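Local coordinates for DNA/pantothenate metabolism flavoprotein (Streptomyces sparsogenes DSM 40356, PDB 7CFU) that binds flavin mononucleotide and, as an FMN-dependent cysteine decarboxylase, probably oxidatively decarboxylates a C-terminal cysteine of a peptide substrate, at residues Q60-L64 and M65-M69; T108-F111 and L112-A116; A150-R153 and N154-Q157; P139-A143 and A144-K148. All blocks are in the same frame, centred on the assembly; numbering follows the deposited sequence.

Contact 1. Residues Q60-L64 and M65-M69; sequences QARAL and MGPRM. With FMN (flavin mononucleotide), chain Y.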
loop_
_atom_site.group_PDB
_atom_site.type_symbol
_atom_site.label_atom_id
_atom_site.label_comp_id
_atom_site.label_asym_id
_atom_site.label_seq_id
_atom_site.Cartn_x
_atom_site.Cartn_y
_atom_site.Cartn_z
ATOM N N GLN A 60 -10.989 -0.984 -19.847
ATOM C CA GLN A 60 -10.403 -2.157 -20.485
ATOM C C GLN A 60 -9.433 -1.770 -21.596
ATOM O O GLN A 60 -8.350 -2.357 -21.712
ATOM C CB GLN A 60 -11.515 -3.071 -21.028
ATOM C CG GLN A 60 -11.004 -4.263 -21.807
ATOM C CD GLN A 60 -10.518 -5.394 -20.912
ATOM O OE1 GLN A 60 -10.054 -5.163 -19.793
ATOM N NE2 GLN A 60 -10.644 -6.629 -21.396
ATOM N N ALA A 61 -9.796 -0.788 -22.423
ATOM C CA ALA A 61 -8.862 -0.315 -23.444
ATOM C C ALA A 61 -7.567 0.172 -22.807
ATOM O O ALA A 61 -6.465 -0.161 -23.266
ATOM C CB ALA A 61 -9.501 0.799 -24.273
ATOM N N ARG A 62 -7.682 0.947 -21.727
ATOM C CA ARG A 62 -6.492 1.436 -21.045
ATOM C C ARG A 62 -5.641 0.290 -20.512
ATOM O O ARG A 62 -4.411 0.297 -20.666
ATOM C CB ARG A 62 -6.888 2.385 -19.914
ATOM C CG ARG A 62 -5.688 3.026 -19.206
ATOM C CD ARG A 62 -6.130 3.920 -18.070
ATOM N NE ARG A 62 -6.954 3.182 -17.119
ATOM C CZ ARG A 62 -7.554 3.717 -16.058
ATOM N NH1 ARG A 62 -7.419 5.010 -15.791
ATOM N NH2 ARG A 62 -8.285 2.949 -15.257
ATOM N N ALA A 63 -6.273 -0.728 -19.919
ATOM C CA ALA A 63 -5.502 -1.813 -19.316
ATOM C C ALA A 63 -4.769 -2.642 -20.362
ATOM O O ALA A 63 -3.681 -3.160 -20.092
ATOM C CB ALA A 63 -6.418 -2.705 -18.481
ATOM N N LEU A 64 -5.322 -2.742 -21.566
ATOM C CA LEU A 64 -4.700 -3.514 -22.629
ATOM C C LEU A 64 -3.648 -2.691 -23.351
ATOM O O LEU A 64 -2.529 -3.162 -23.578
ATOM C CB LEU A 64 -5.764 -3.989 -23.626
ATOM C CG LEU A 64 -6.819 -4.943 -23.074
ATOM C CD1 LEU A 64 -7.789 -5.328 -24.170
ATOM C CD2 LEU A 64 -6.123 -6.174 -22.512
ATOM N N MET A 65 -4.000 -1.461 -23.729
ATOM C CA MET A 65 -3.159 -0.659 -24.604
ATOM C C MET A 65 -2.195 0.273 -23.862
ATOM O O MET A 65 -1.149 0.623 -24.416
ATOM C CB MET A 65 -4.043 0.172 -25.533
ATOM C CG MET A 65 -4.672 -0.634 -26.667
ATOM S SD MET A 65 -3.508 -1.437 -27.794
ATOM C CE MET A 65 -2.523 -0.028 -28.332
ATOM N N GLY A 66 -2.511 0.707 -22.641
ATOM C CA GLY A 66 -1.724 1.734 -21.983
ATOM C C GLY A 66 -2.032 3.128 -22.508
ATOM O O GLY A 66 -1.943 3.402 -23.708
ATOM N N PRO A 67 -2.423 4.043 -21.616
ATOM C CA PRO A 67 -2.887 5.360 -22.083
ATOM C C PRO A 67 -1.775 6.326 -22.470
ATOM O O PRO A 67 -2.059 7.316 -23.162
ATOM C CB PRO A 67 -3.638 5.904 -20.866
ATOM C CG PRO A 67 -2.795 5.379 -19.716
ATOM C CD PRO A 67 -2.323 3.995 -20.145
ATOM N N ARG A 68 -0.526 6.089 -22.048
ATOM C CA ARG A 68 0.476 7.135 -22.216
ATOM C C ARG A 68 0.950 7.264 -23.656
ATOM O O ARG A 68 1.246 8.374 -24.105
ATOM C CB ARG A 68 1.615 6.939 -21.218
ATOM C CG ARG A 68 1.078 7.334 -19.847
ATOM C CD ARG A 68 0.837 8.829 -19.863
ATOM N NE ARG A 68 2.104 9.531 -19.934
ATOM C CZ ARG A 68 2.805 9.836 -18.856
ATOM N NH1 ARG A 68 2.322 9.533 -17.658
ATOM N NH2 ARG A 68 3.970 10.449 -18.969
ATOM N N MET A 69 1.014 6.168 -24.399
ATOM C CA MET A 69 1.456 6.277 -25.783
ATOM C C MET A 69 0.370 6.881 -26.671
ATOM O O MET A 69 0.680 7.656 -27.592
ATOM C CB MET A 69 1.936 4.926 -26.287
ATOM C CG MET A 69 2.560 5.035 -27.632
ATOM S SD MET A 69 3.926 6.191 -27.593
ATOM C CE MET A 69 5.276 5.064 -27.315
HETATM N N1 FMN Y . -14.469 -7.861 -27.089
HETATM C C2 FMN Y . -15.070 -7.536 -28.281
HETATM O O2 FMN Y . -16.278 -7.359 -28.305
HETATM N N3 FMN Y . -14.321 -7.390 -29.430
HETATM C C4 FMN Y . -12.957 -7.593 -29.389
HETATM O O4 FMN Y . -12.292 -7.474 -30.417
HETATM C C4A FMN Y . -12.348 -7.937 -28.188
HETATM N N5 FMN Y . -10.986 -8.134 -28.127
HETATM C C5A FMN Y . -10.386 -8.452 -26.926
HETATM C C6 FMN Y . -9.015 -8.650 -26.884
HETATM C C7 FMN Y . -8.404 -8.971 -25.682
HETATM C C7M FMN Y . -6.912 -9.181 -25.636
HETATM C C8 FMN Y . -9.163 -9.109 -24.525
HETATM C C8M FMN Y . -8.476 -9.471 -23.230
HETATM C C9 FMN Y . -10.543 -8.917 -24.566
HETATM C C9A FMN Y . -11.153 -8.589 -25.772
HETATM N N10 FMN Y . -12.525 -8.401 -25.843
HETATM C C10 FMN Y . -13.113 -8.063 -27.039
HETATM C "C1'" FMN Y . -13.377 -8.527 -24.624
HETATM C "C2'" FMN Y . -13.609 -7.135 -24.061
HETATM O "O2'" FMN Y . -12.365 -6.512 -23.778
HETATM C "C3'" FMN Y . -14.518 -7.232 -22.836
HETATM O "O3'" FMN Y . -15.822 -7.582 -23.250
HETATM C "C4'" FMN Y . -14.529 -5.946 -21.995
HETATM O "O4'" FMN Y . -15.359 -6.129 -20.861
HETATM C "C5'" FMN Y . -15.033 -4.761 -22.801
HETATM O "O5'" FMN Y . -14.813 -3.573 -22.065
HETATM P P FMN Y . -15.205 -2.143 -22.675
HETATM O O1P FMN Y . -15.668 -1.247 -21.550
HETATM O O2P FMN Y . -14.012 -1.631 -23.408
HETATM O O3P FMN Y . -16.355 -2.247 -23.659
#
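G66 breaks the helix with a positive phi while its N still donates to R62 O over 2.8 Å. That bond is bent to 148° at the hydrogen. A CB here would collide with M65 O, a strain that glycine avoids. One residue earlier M65 N meets A61 O at 2.8 Å in a straighter bond of 164°, the last regular turn of helix 59-65. Past the glycine the chain starts helix 67-74, and P67 lays its ring obliquely against the aliphatic stem of R62, P67 CD lying 3.6 Å from R62 CG. The guanidinium at the end of that stem forms a salt bridge with D81. In this flavoprotein, whose parallel sheet has the flavodoxin-like strand order 2-1-3-4-5, helix 59-65 follows strand 52-57 and presents one side to FMN. There Q60 sends its CG anti to the backbone N (chi1 175°) and then bends at chi2, which brings NE2 to the flavin's ribityl O2' at 2.9 Å. L64 CD1 touches the dimethylbenzene ring at FMN C7, 4.0 Å off. M65 packs on A34 and V35, and also on M69 of a second subunit.

Contact 2. Residues T108-F111 and L112-A116; sequences TANF and LAKAA. With FMN (flavin mononucleotide), chain Y.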
loop_
_atom_site.group_PDB
_atom_site.type_symbol
_atom_site.label_atom_id
_atom_site.label_comp_id
_atom_site.label_asym_id
_atom_site.label_seq_id
_atom_site.Cartn_x
_atom_site.Cartn_y
_atom_site.Cartn_z
ATOM N N THR A 108 -16.479 -2.391 -28.749
ATOM C CA THR A 108 -16.691 -3.773 -28.358
ATOM C C THR A 108 -18.163 -4.128 -28.498
ATOM O O THR A 108 -19.026 -3.251 -28.593
ATOM C CB THR A 108 -16.264 -3.989 -26.914
ATOM O OG1 THR A 108 -16.850 -2.949 -26.124
ATOM C CG2 THR A 108 -14.733 -3.956 -26.793
ATOM N N ALA A 109 -18.443 -5.436 -28.518
ATOM C CA ALA A 109 -19.822 -5.882 -28.358
ATOM C C ALA A 109 -20.426 -5.301 -27.086
ATOM O O ALA A 109 -21.580 -4.860 -27.079
ATOM C CB ALA A 109 -19.888 -7.412 -28.340
ATOM N N ASN A 110 -19.645 -5.281 -26.001
ATOM C CA ASN A 110 -20.086 -4.672 -24.749
ATOM C C ASN A 110 -20.572 -3.245 -24.974
ATOM O O ASN A 110 -21.640 -2.853 -24.484
ATOM C CB ASN A 110 -18.930 -4.689 -23.746
ATOM C CG ASN A 110 -19.343 -4.245 -22.359
ATOM O OD1 ASN A 110 -20.332 -4.734 -21.797
ATOM N ND2 ASN A 110 -18.587 -3.296 -21.798
ATOM N N PHE A 111 -19.794 -2.452 -25.718
ATOM C CA PHE A 111 -20.190 -1.075 -25.992
ATOM C C PHE A 111 -21.529 -1.010 -26.721
ATOM O O PHE A 111 -22.379 -0.169 -26.393
ATOM C CB PHE A 111 -19.118 -0.348 -26.810
ATOM C CG PHE A 111 -19.538 1.028 -27.211
ATOM C CD1 PHE A 111 -20.138 1.254 -28.445
ATOM C CD2 PHE A 111 -19.392 2.097 -26.331
ATOM C CE1 PHE A 111 -20.563 2.521 -28.801
ATOM C CE2 PHE A 111 -19.813 3.363 -26.689
ATOM C CZ PHE A 111 -20.399 3.572 -27.923
ATOM N N LEU A 112 -21.721 -1.861 -27.734
ATOM C CA LEU A 112 -22.988 -1.869 -28.464
ATOM C C LEU A 112 -24.158 -2.072 -27.521
ATOM O O LEU A 112 -25.176 -1.373 -27.614
ATOM C CB LEU A 112 -22.996 -2.974 -29.518
ATOM C CG LEU A 112 -21.968 -2.922 -30.637
ATOM C CD1 LEU A 112 -22.142 -4.131 -31.544
ATOM C CD2 LEU A 112 -22.108 -1.624 -31.412
ATOM N N ALA A 113 -24.018 -3.008 -26.585
ATOM C CA ALA A 113 -25.087 -3.265 -25.630
ATOM C C ALA A 113 -25.355 -2.040 -24.762
ATOM O O ALA A 113 -26.507 -1.636 -24.571
ATOM C CB ALA A 113 -24.725 -4.472 -24.773
ATOM N N LYS A 114 -24.296 -1.417 -24.242
ATOM C CA LYS A 114 -24.504 -0.270 -23.364
ATOM C C LYS A 114 -25.105 0.907 -24.127
ATOM O O LYS A 114 -26.061 1.541 -23.654
ATOM C CB LYS A 114 -23.180 0.122 -22.709
ATOM C CG LYS A 114 -22.661 -0.879 -21.679
ATOM C CD LYS A 114 -21.320 -0.414 -21.086
ATOM C CE LYS A 114 -20.848 -1.350 -19.967
ATOM N NZ LYS A 114 -19.534 -0.925 -19.416
ATOM N N ALA A 115 -24.578 1.203 -25.317
ATOM C CA ALA A 115 -25.115 2.320 -26.087
ATOM C C ALA A 115 -26.549 2.043 -26.520
ATOM O O ALA A 115 -27.404 2.937 -26.459
ATOM C CB ALA A 115 -24.223 2.598 -27.301
ATOM N N ALA A 116 -26.846 0.797 -26.904
ATOM C CA ALA A 116 -28.196 0.483 -27.362
ATOM C C ALA A 116 -29.221 0.638 -26.247
ATOM O O ALA A 116 -30.388 0.924 -26.529
ATOM C CB ALA A 116 -28.263 -0.933 -27.937
HETATM N N1 FMN Y . -14.469 -7.861 -27.089
HETATM C C2 FMN Y . -15.070 -7.536 -28.281
HETATM O O2 FMN Y . -16.278 -7.359 -28.305
HETATM N N3 FMN Y . -14.321 -7.390 -29.430
HETATM C C4 FMN Y . -12.957 -7.593 -29.389
HETATM O O4 FMN Y . -12.292 -7.474 -30.417
HETATM C C4A FMN Y . -12.348 -7.937 -28.188
HETATM N N5 FMN Y . -10.986 -8.134 -28.127
HETATM C C5A FMN Y . -10.386 -8.452 -26.926
HETATM C C6 FMN Y . -9.015 -8.650 -26.884
HETATM C C7 FMN Y . -8.404 -8.971 -25.682
HETATM C C7M FMN Y . -6.912 -9.181 -25.636
HETATM C C8 FMN Y . -9.163 -9.109 -24.525
HETATM C C8M FMN Y . -8.476 -9.471 -23.230
HETATM C C9 FMN Y . -10.543 -8.917 -24.566
HETATM C C9A FMN Y . -11.153 -8.589 -25.772
HETATM N N10 FMN Y . -12.525 -8.401 -25.843
HETATM C C10 FMN Y . -13.113 -8.063 -27.039
HETATM C "C1'" FMN Y . -13.377 -8.527 -24.624
HETATM C "C2'" FMN Y . -13.609 -7.135 -24.061
HETATM O "O2'" FMN Y . -12.365 -6.512 -23.778
HETATM C "C3'" FMN Y . -14.518 -7.232 -22.836
HETATM O "O3'" FMN Y . -15.822 -7.582 -23.250
HETATM C "C4'" FMN Y . -14.529 -5.946 -21.995
HETATM O "O4'" FMN Y . -15.359 -6.129 -20.861
HETATM C "C5'" FMN Y . -15.033 -4.761 -22.801
HETATM O "O5'" FMN Y . -14.813 -3.573 -22.065
HETATM P P FMN Y . -15.205 -2.143 -22.675
HETATM O O1P FMN Y . -15.668 -1.247 -21.550
HETATM O O2P FMN Y . -14.012 -1.631 -23.408
HETATM O O3P FMN Y . -16.355 -2.247 -23.659
HETATM O O HOH W 1 -17.268 -2.361 -19.337
#
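L112 N donates to T108 O over 3.2 Å, closing the first turn of helix 109-117. The strand-to-helix junction here, with T108, A109 and N110, corresponds to the PASANT motif of the HFCD flavoproteins and binds FMN. T108 is the N-cap: OG1, held between the backbone N and carbonyl carbon (chi1 49°), accepts from F111 N at 3.0 Å and donates to phosphate oxygen O3P of FMN at 2.6 Å. A109 N, also in this turn, binds flavin O2. L112 turns its side chain to I137 and P139 on the neighbouring strand. A113 N bonds to A109 O, and its methyl lies by N110 O. K114, fully extended beyond CG, crosses N110 obliquely; its ammonium NZ and the amide ND2 of N110 share a water that donates to FMN O1P, although the link to ND2 is weak. NZ also forms a salt bridge with D121, and N110 OD1 accepts from A120 N of a fourth subunit. A115 N reaches F111 O in a nearly straight bond of 175°, and its CB sits over one face of the F111 ring, 4.3 Å from the centroid, as a CH-pi contact. On the cofactor side, N110 ND2 donates to FMN O3P at 3.1 Å.

Contact 3. Residues A150-R153 and N154-Q157; sequences AVQR and NVDQ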
loop_
_atom_site.group_PDB
_atom_site.type_symbol
_atom_site.label_atom_id
_atom_site.label_comp_id
_atom_site.label_asym_id
_atom_site.label_seq_id
_atom_site.Cartn_x
_atom_site.Cartn_y
_atom_site.Cartn_z
ATOM N N ALA A 150 -28.480 -11.312 -29.491
ATOM C CA ALA A 150 -28.409 -10.134 -28.632
ATOM C C ALA A 150 -27.560 -9.043 -29.270
ATOM O O ALA A 150 -27.926 -7.864 -29.235
ATOM C CB ALA A 150 -27.861 -10.521 -27.260
ATOM N N VAL A 151 -26.426 -9.417 -29.874
ATOM C CA VAL A 151 -25.577 -8.419 -30.526
ATOM C C VAL A 151 -26.304 -7.779 -31.702
ATOM O O VAL A 151 -26.282 -6.556 -31.865
ATOM C CB VAL A 151 -24.231 -9.041 -30.950
ATOM C CG1 VAL A 151 -23.418 -8.062 -31.794
ATOM C CG2 VAL A 151 -23.436 -9.432 -29.717
ATOM N N GLN A 152 -26.978 -8.591 -32.530
ATOM C CA GLN A 152 -27.657 -8.040 -33.705
ATOM C C GLN A 152 -28.852 -7.173 -33.319
ATOM O O GLN A 152 -29.144 -6.191 -34.008
ATOM C CB GLN A 152 -28.086 -9.169 -34.645
ATOM C CG GLN A 152 -26.915 -9.800 -35.400
ATOM C CD GLN A 152 -26.011 -8.752 -36.030
ATOM O OE1 GLN A 152 -26.481 -7.847 -36.720
ATOM N NE2 GLN A 152 -24.707 -8.856 -35.774
ATOM N N ARG A 153 -29.550 -7.502 -32.229
ATOM C CA ARG A 153 -30.571 -6.583 -31.720
ATOM C C ARG A 153 -29.968 -5.225 -31.378
ATOM O O ARG A 153 -30.529 -4.176 -31.723
ATOM C CB ARG A 153 -31.256 -7.173 -30.487
ATOM C CG ARG A 153 -32.260 -8.278 -30.790
ATOM C CD ARG A 153 -33.140 -8.578 -29.597
ATOM N NE ARG A 153 -32.411 -9.164 -28.474
ATOM C CZ ARG A 153 -32.151 -10.464 -28.336
ATOM N NH1 ARG A 153 -32.551 -11.337 -29.255
ATOM N NH2 ARG A 153 -31.493 -10.903 -27.270
ATOM N N ASN A 154 -28.794 -5.225 -30.747
ATOM C CA ASN A 154 -28.181 -3.960 -30.361
ATOM C C ASN A 154 -27.762 -3.162 -31.585
ATOM O O ASN A 154 -27.993 -1.947 -31.643
ATOM C CB ASN A 154 -26.985 -4.216 -29.440
ATOM C CG ASN A 154 -27.391 -4.876 -28.140
ATOM O OD1 ASN A 154 -28.514 -4.681 -27.656
ATOM N ND2 ASN A 154 -26.489 -5.671 -27.569
ATOM N N VAL A 155 -27.176 -3.831 -32.583
ATOM C CA VAL A 155 -26.845 -3.158 -33.839
ATOM C C VAL A 155 -28.088 -2.514 -34.449
ATOM O O VAL A 155 -28.078 -1.333 -34.809
ATOM C CB VAL A 155 -26.184 -4.141 -34.820
ATOM C CG1 VAL A 155 -26.002 -3.476 -36.173
ATOM C CG2 VAL A 155 -24.840 -4.627 -34.268
ATOM N N ASP A 156 -29.182 -3.278 -34.568
ATOM C CA ASP A 156 -30.402 -2.734 -35.157
ATOM C C ASP A 156 -30.913 -1.555 -34.348
ATOM O O ASP A 156 -31.276 -0.511 -34.906
ATOM C CB ASP A 156 -31.491 -3.808 -35.239
ATOM C CG ASP A 156 -31.113 -4.966 -36.151
ATOM O OD1 ASP A 156 -30.240 -4.792 -37.031
ATOM O OD2 ASP A 156 -31.696 -6.061 -35.977
ATOM N N GLN A 157 -30.942 -1.703 -33.023
ATOM C CA GLN A 157 -31.460 -0.638 -32.176
ATOM C C GLN A 157 -30.662 0.644 -32.356
ATOM O O GLN A 157 -31.233 1.741 -32.374
ATOM C CB GLN A 157 -31.433 -1.066 -30.715
ATOM C CG GLN A 157 -31.932 0.008 -29.775
ATOM C CD GLN A 157 -33.402 0.336 -30.011
ATOM O OE1 GLN A 157 -34.279 -0.345 -29.493
ATOM N NE2 GLN A 157 -33.670 1.377 -30.796
#
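N154 folds its amide back along helix 149-160, bringing CG to 3.2 Å from A150 O, while its own backbone N donates to that same carbonyl. The contact spans two regular turns of this helix, which packs on helix 109-117 and on a fourth subunit. The side facing them is tight, and N154 carries it. Its CG lies anti to the carbonyl carbon (chi1 -63°), which sets the amide against A113, A116 and H117 of the same chain. The approach of ND2 to A150 O is too badly angled for a hydrogen bond; ND2 instead donates to H117 O of the fourth subunit. Replacing N154 by a leucine would probably leave that carbonyl across the subunit boundary without its donor and set an apolar branch among polar backbone atoms. R153 belongs to the same interface: it bends at chi3, and its NH2 forms a salt bridge with D161 and a hydrogen bond to A116 O, both of the fourth subunit.

Elsewhere the turns meet more loosely. V155 N bonds to V151 O at 3.0 Å with an angle of 166°, but the two side chains are only marginally in contact, V151 CG1 to V155 CG2 at 4.5 Å. Q152 lies alongside V155, pointing the same way, with OE1 4.2 Å from V155 CB, and its NE2 is taken by W146 O. D156, on the solvent side, is tied to this turn by its backbone, D156 N donating to Q152 O. Back at the interface, A150 CA lies against one face of the R153 guanidinium, 3.4 Å from its plane and off-centre.

Contact 4. Residues P139-A143 and A144-K148; sequences PVMNA and AMWSK. With FMN (flavin mononucleotide), chain Y.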
loop_
_atom_site.group_PDB
_atom_site.type_symbol
_atom_site.label_atom_id
_atom_site.label_comp_id
_atom_site.label_asym_id
_atom_site.label_seq_id
_atom_site.Cartn_x
_atom_site.Cartn_y
_atom_site.Cartn_z
ATOM N N PRO A 139 -17.747 -1.448 -34.631
ATOM C CA PRO A 139 -17.531 -2.587 -33.731
ATOM C C PRO A 139 -16.586 -3.617 -34.330
ATOM O O PRO A 139 -16.496 -3.776 -35.549
ATOM C CB PRO A 139 -18.936 -3.175 -33.557
ATOM C CG PRO A 139 -19.671 -2.762 -34.794
ATOM C CD PRO A 139 -19.120 -1.402 -35.159
ATOM N N VAL A 140 -15.859 -4.308 -33.449
ATOM C CA VAL A 140 -14.998 -5.423 -33.833
ATOM C C VAL A 140 -15.184 -6.556 -32.837
ATOM O O VAL A 140 -15.192 -6.332 -31.623
ATOM C CB VAL A 140 -13.520 -5.016 -33.910
ATOM C CG1 VAL A 140 -12.684 -6.199 -34.359
ATOM C CG2 VAL A 140 -13.339 -3.841 -34.860
ATOM N N MET A 141 -15.310 -7.776 -33.354
ATOM C CA MET A 141 -15.473 -8.988 -32.558
ATOM C C MET A 141 -15.386 -10.162 -33.521
ATOM O O MET A 141 -15.461 -9.985 -34.740
ATOM C CB MET A 141 -16.809 -9.005 -31.808
ATOM C CG MET A 141 -18.033 -9.166 -32.719
ATOM S SD MET A 141 -19.581 -8.693 -31.915
ATOM C CE MET A 141 -19.448 -6.916 -32.036
ATOM N N ASN A 142 -15.233 -11.364 -32.974
ATOM C CA ASN A 142 -15.124 -12.512 -33.861
ATOM C C ASN A 142 -16.516 -12.915 -34.351
ATOM O O ASN A 142 -17.537 -12.363 -33.931
ATOM C CB ASN A 142 -14.354 -13.660 -33.195
ATOM C CG ASN A 142 -15.144 -14.395 -32.118
ATOM O OD1 ASN A 142 -16.360 -14.246 -31.972
ATOM N ND2 ASN A 142 -14.435 -15.216 -31.353
ATOM N N ALA A 143 -16.551 -13.917 -35.235
ATOM C CA ALA A 143 -17.782 -14.248 -35.948
ATOM C C ALA A 143 -18.836 -14.830 -35.019
ATOM O O ALA A 143 -20.031 -14.554 -35.184
ATOM C CB ALA A 143 -17.479 -15.228 -37.084
ATOM N N ALA A 144 -18.425 -15.637 -34.039
ATOM C CA ALA A 144 -19.397 -16.200 -33.104
ATOM C C ALA A 144 -20.131 -15.102 -32.337
ATOM O O ALA A 144 -21.350 -15.182 -32.145
ATOM C CB ALA A 144 -18.706 -17.166 -32.146
ATOM N N MET A 145 -19.397 -14.071 -31.883
ATOM C CA MET A 145 -20.003 -12.980 -31.120
ATOM C C MET A 145 -20.901 -12.118 -32.007
ATOM O O MET A 145 -22.013 -11.751 -31.610
ATOM C CB MET A 145 -18.897 -12.122 -30.476
ATOM C CG MET A 145 -17.945 -12.904 -29.550
ATOM S SD MET A 145 -16.428 -12.005 -29.116
ATOM C CE MET A 145 -17.127 -10.658 -28.153
ATOM N N TRP A 146 -20.429 -11.780 -33.206
ATOM C CA TRP A 146 -21.211 -10.953 -34.116
ATOM C C TRP A 146 -22.534 -11.620 -34.506
ATOM O O TRP A 146 -23.524 -10.927 -34.763
ATOM C CB TRP A 146 -20.380 -10.642 -35.362
ATOM C CG TRP A 146 -21.058 -9.724 -36.337
ATOM C CD1 TRP A 146 -21.541 -10.055 -37.571
ATOM C CD2 TRP A 146 -21.308 -8.317 -36.173
ATOM N NE1 TRP A 146 -22.082 -8.947 -38.181
ATOM C CE2 TRP A 146 -21.953 -7.868 -37.346
ATOM C CE3 TRP A 146 -21.051 -7.396 -35.148
ATOM C CZ2 TRP A 146 -22.344 -6.540 -37.525
ATOM C CZ3 TRP A 146 -21.439 -6.077 -35.327
ATOM C CH2 TRP A 146 -22.079 -5.660 -36.507
ATOM N N SER A 147 -22.580 -12.953 -34.535
ATOM C CA SER A 147 -23.783 -13.661 -34.959
ATOM C C SER A 147 -24.797 -13.835 -33.838
ATOM O O SER A 147 -25.890 -14.345 -34.093
ATOM C CB SER A 147 -23.428 -15.044 -35.499
ATOM O OG SER A 147 -23.120 -15.912 -34.419
ATOM N N LYS A 148 -24.458 -13.465 -32.611
ATOM C CA LYS A 148 -25.390 -13.651 -31.513
ATOM C C LYS A 148 -26.622 -12.776 -31.716
ATOM O O LYS A 148 -26.498 -11.633 -32.164
ATOM C CB LYS A 148 -24.727 -13.325 -30.179
ATOM C CG LYS A 148 -23.796 -14.426 -29.696
ATOM C CD LYS A 148 -24.574 -15.712 -29.415
ATOM C CE LYS A 148 -23.706 -16.731 -28.682
ATOM N NZ LYS A 148 -22.499 -17.102 -29.472
HETATM N N1 FMN Y . -14.469 -7.861 -27.089
HETATM C C2 FMN Y . -15.070 -7.536 -28.281
HETATM O O2 FMN Y . -16.278 -7.359 -28.305
HETATM N N3 FMN Y . -14.321 -7.390 -29.430
HETATM C C4 FMN Y . -12.957 -7.593 -29.389
HETATM O O4 FMN Y . -12.292 -7.474 -30.417
HETATM C C4A FMN Y . -12.348 -7.937 -28.188
HETATM N N5 FMN Y . -10.986 -8.134 -28.127
HETATM C C5A FMN Y . -10.386 -8.452 -26.926
HETATM C C6 FMN Y . -9.015 -8.650 -26.884
HETATM C C7 FMN Y . -8.404 -8.971 -25.682
HETATM C C7M FMN Y . -6.912 -9.181 -25.636
HETATM C C8 FMN Y . -9.163 -9.109 -24.525
HETATM C C8M FMN Y . -8.476 -9.471 -23.230
HETATM C C9 FMN Y . -10.543 -8.917 -24.566
HETATM C C9A FMN Y . -11.153 -8.589 -25.772
HETATM N N10 FMN Y . -12.525 -8.401 -25.843
HETATM C C10 FMN Y . -13.113 -8.063 -27.039
HETATM C "C1'" FMN Y . -13.377 -8.527 -24.624
HETATM C "C2'" FMN Y . -13.609 -7.135 -24.061
HETATM O "O2'" FMN Y . -12.365 -6.512 -23.778
HETATM C "C3'" FMN Y . -14.518 -7.232 -22.836
HETATM O "O3'" FMN Y . -15.822 -7.582 -23.250
HETATM C "C4'" FMN Y . -14.529 -5.946 -21.995
HETATM O "O4'" FMN Y . -15.359 -6.129 -20.861
HETATM C "C5'" FMN Y . -15.033 -4.761 -22.801
HETATM O "O5'" FMN Y . -14.813 -3.573 -22.065
HETATM P P FMN Y . -15.205 -2.143 -22.675
HETATM O O1P FMN Y . -15.668 -1.247 -21.550
HETATM O O2P FMN Y . -14.012 -1.631 -23.408
HETATM O O3P FMN Y . -16.355 -2.247 -23.659
#
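M141 runs from beside the flavin to the edge of W146. Its CB is 3.8 Å from FMN N3. CG, placed between the backbone N and carbonyl carbon (chi1 69°), approaches W146 N and M145 CB. SD comes within 3.5 Å of W146 N and lies in the plane of the indole, at its edge, a Met-aromatic contact. After the bend at chi3, CE ends 3.5 Å from W146 CE3. P139 CG meets the same ring obliquely, touching W146 CZ3. N142 caps the helix that carries W146: OD1 accepts from M145 N over 3.0 Å in a nearly straight bond (165°), while the backbone O of N142 accepts from W146 N. With an alanine at N142 the OD1 acceptor is gone, and M145 N is likely to lose its cap, leaving the first turn of helix 143-146 less firmly held. M145 turns back toward the cofactor, its CE 3.4 Å from FMN O2. At the end of strand 135-139, V140 O accepts from flavin N3 at 2.6 Å. The run from P139 to W146, passing from strand end to capped short helix, matches the PXMNXXMW motif of HFCD flavoproteins, which in relatives also takes part in binding substrate.

Overall arrangement
Three of the four contacts share one FMN. Contact 1 holds the ribityl chain and dimethylbenzene end, contact 2 the phosphate and O2, and contact 4 the pyrimidine edge; A120 of the fourth subunit completes the site. Contacts 1 and 2 approach separately: their centres lie 19 Å apart and their nearest atoms about 6 Å, so the flavin bridges them. Contacts 2, 3 and 4 instead form a continuous block, with centres 9 to 12 Å apart. A109 CB touches M141 CE at 3.8 Å, and A113 CA meets N154 ND2 at 3.4 Å. Contact 3 touches no FMN, the V151 side chain lying about 8 Å away, but backs both neighbours. All four reach the fourth subunit, contact 1 through Q60 alone.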